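Local coordinates for protein dihydroneopterin triphosphate diphosphatase (Escherichia coli O157:H7, PDB 5U7F) that probably hydrolyses dihydroneopterin triphosphate to the monophosphate and pyrophosphate for folate biosynthesis, as a metal-dependent Nudix enzyme, at residues Leu72-Arg77 against Ser101-Ala106. Residues are numbered along the deposited sequence; the frame is centred on the assembly and turned at random.
Sequences LIDCQR and SWFCLA
With chi1 near -67° in Cys75 and -37° in Cys104, each sulfur sits beside its own backbone N. The two SG atoms bond at 2.1 Å, and the thiols, oxidised to a disulfide, tie the two strands covalently. Cys104 is paired by its backbone with Ile73, not Cys75, so the disulfide runs diagonally across the ladder: Ile73 N reaches Cys104 O at 2.9 Å, and Cys104 N answers to Ile73 O. Trp102 bonds Cys75 N through its O and Arg77 O through its N, so Cys75, Gln76 and Arg77 together lie opposite one residue, a beta bulge. Gln76, pushed outward with a left-handed backbone, gives its backbone N-H to Asp74 OD1 (2.7 Å) in an Asx turn, a task for a short carboxylate. Arg77 runs alongside Trp102, whose broad indole gives the long chain apolar surface; Trp102 CH2 lies over one guanidinium face, while Arg77 NH1, 3.4 Å from Trp102 CZ3, still bonds to Gln140. Leu72 CD1 packs on Phe103 CB at 3.9 Å; both residues turn apolar surface to helix 49-61, while Asp74 on the same face is exposed. The whole is a disulfide-linked, bulged antiparallel pair, joining edge strand 72-82 to 97-107 in the mixed sheet of the Nudix fold.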
loop_
_atom_site.group_PDB
_atom_site.type_symbol
_atom_site.label_atom_id
_atom_site.label_comp_id
_atom_site.label_asym_id
_atom_site.label_seq_id
_atom_site.Cartn_x
_atom_site.Cartn_y
_atom_site.Cartn_z
ATOM N N LEU A 72 -12.041 4.261 5.008
ATOM C CA LEU A 72 -10.688 3.759 5.183
ATOM C C LEU A 72 -10.595 3.065 6.534
ATOM O O LEU A 72 -10.753 3.694 7.577
ATOM C CB LEU A 72 -9.683 4.895 5.082
ATOM C CG LEU A 72 -8.229 4.493 5.311
ATOM C CD1 LEU A 72 -7.728 3.696 4.124
ATOM C CD2 LEU A 72 -7.373 5.721 5.562
ATOM N N ILE A 73 -10.393 1.758 6.535
ATOM C CA ILE A 73 -10.389 1.026 7.804
ATOM C C ILE A 73 -8.970 0.836 8.332
ATOM O O ILE A 73 -8.083 0.396 7.605
ATOM C CB ILE A 73 -11.061 -0.341 7.645
ATOM C CG1 ILE A 73 -12.543 -0.137 7.272
ATOM C CG2 ILE A 73 -10.904 -1.180 8.929
ATOM C CD1 ILE A 73 -13.249 -1.404 6.893
ATOM N N ASP A 74 -8.780 1.181 9.595
ATOM C CA ASP A 74 -7.527 0.929 10.291
ATOM C C ASP A 74 -7.568 -0.545 10.719
ATOM O O ASP A 74 -8.444 -0.961 11.479
ATOM C CB ASP A 74 -7.378 1.903 11.479
ATOM C CG ASP A 74 -6.074 1.741 12.232
ATOM O OD1 ASP A 74 -5.449 0.649 12.173
ATOM O OD2 ASP A 74 -5.690 2.723 12.916
ATOM N N CYS A 75 -6.652 -1.340 10.181
ATOM C CA CYS A 75 -6.576 -2.769 10.481
ATOM C C CYS A 75 -6.046 -3.083 11.891
ATOM O O CYS A 75 -6.030 -4.241 12.295
ATOM C CB CYS A 75 -5.674 -3.454 9.465
ATOM S SG CYS A 75 -6.330 -3.482 7.789
ATOM N N GLN A 76 -5.599 -2.057 12.608
ATOM C CA GLN A 76 -4.978 -2.209 13.924
ATOM C C GLN A 76 -3.888 -3.276 13.895
ATOM O O GLN A 76 -3.872 -4.203 14.710
ATOM C CB GLN A 76 -6.037 -2.535 14.997
ATOM C CG GLN A 76 -7.004 -1.383 15.315
ATOM C CD GLN A 76 -7.801 -1.628 16.602
ATOM O OE1 GLN A 76 -7.636 -2.657 17.259
ATOM N NE2 GLN A 76 -8.663 -0.680 16.966
ATOM N N ARG A 77 -2.973 -3.123 12.938
ATOM C CA ARG A 77 -1.774 -3.938 12.854
ATOM C C ARG A 77 -0.594 -3.076 12.413
ATOM O O ARG A 77 -0.726 -2.206 11.544
ATOM C CB ARG A 77 -1.980 -5.113 11.896
ATOM C CG ARG A 77 -2.992 -6.148 12.446
ATOM C CD ARG A 77 -2.540 -7.593 12.276
ATOM N NE ARG A 77 -1.140 -7.770 12.646
ATOM C CZ ARG A 77 -0.324 -8.680 12.121
ATOM N NH1 ARG A 77 -0.760 -9.521 11.187
ATOM N NH2 ARG A 77 0.937 -8.750 12.533
ATOM N N SER A 101 2.186 0.493 9.207
ATOM C CA SER A 101 0.813 0.309 9.726
ATOM C C SER A 101 -0.186 0.022 8.614
ATOM O O SER A 101 -0.140 0.656 7.550
ATOM C CB SER A 101 0.391 1.550 10.534
ATOM O OG SER A 101 1.247 1.670 11.649
ATOM N N TRP A 102 -1.113 -0.906 8.872
ATOM C CA TRP A 102 -1.962 -1.448 7.805
ATOM C C TRP A 102 -3.346 -0.821 7.831
ATOM O O TRP A 102 -3.937 -0.643 8.896
ATOM C CB TRP A 102 -2.123 -2.982 7.921
ATOM C CG TRP A 102 -0.901 -3.784 7.707
ATOM C CD1 TRP A 102 0.330 -3.327 7.294
ATOM C CD2 TRP A 102 -0.751 -5.184 7.925
ATOM N NE1 TRP A 102 1.212 -4.360 7.230
ATOM C CE2 TRP A 102 0.577 -5.513 7.607
ATOM C CE3 TRP A 102 -1.611 -6.196 8.365
ATOM C CZ2 TRP A 102 1.065 -6.806 7.691
ATOM C CZ3 TRP A 102 -1.126 -7.482 8.442
ATOM C CH2 TRP A 102 0.211 -7.775 8.124
ATOM N N PHE A 103 -3.859 -0.547 6.640
ATOM C CA PHE A 103 -5.238 -0.085 6.426
ATOM C C PHE A 103 -5.879 -0.905 5.286
ATOM O O PHE A 103 -5.195 -1.509 4.441
ATOM C CB PHE A 103 -5.271 1.404 6.081
ATOM C CG PHE A 103 -4.747 2.298 7.162
ATOM C CD1 PHE A 103 -3.378 2.474 7.339
ATOM C CD2 PHE A 103 -5.615 2.954 8.012
ATOM C CE1 PHE A 103 -2.904 3.297 8.350
ATOM C CE2 PHE A 103 -5.142 3.778 9.034
ATOM C CZ PHE A 103 -3.806 3.952 9.201
ATOM N N CYS A 104 -7.209 -0.913 5.252
ATOM C CA CYS A 104 -7.964 -1.674 4.258
ATOM C C CYS A 104 -8.924 -0.681 3.608
ATOM O O CYS A 104 -9.439 0.208 4.275
ATOM C CB CYS A 104 -8.698 -2.861 4.926
ATOM S SG CYS A 104 -7.733 -3.656 6.286
ATOM N N LEU A 105 -9.093 -0.762 2.295
ATOM C CA LEU A 105 -10.053 0.093 1.605
ATOM C C LEU A 105 -10.840 -0.737 0.601
ATOM O O LEU A 105 -10.306 -1.260 -0.372
ATOM C CB LEU A 105 -9.365 1.274 0.915
ATOM C CG LEU A 105 -10.275 2.145 0.038
ATOM C CD1 LEU A 105 -11.357 2.801 0.892
ATOM C CD2 LEU A 105 -9.486 3.180 -0.721
ATOM N N ALA A 106 -12.136 -0.842 0.872
ATOM C CA ALA A 106 -13.046 -1.635 0.075
ATOM C C ALA A 106 -13.732 -0.700 -0.905
ATOM O O ALA A 106 -14.363 0.252 -0.481
ATOM C CB ALA A 106 -14.056 -2.327 0.967
HETATM O O HOH W 1 -3.215 -0.175 11.485
#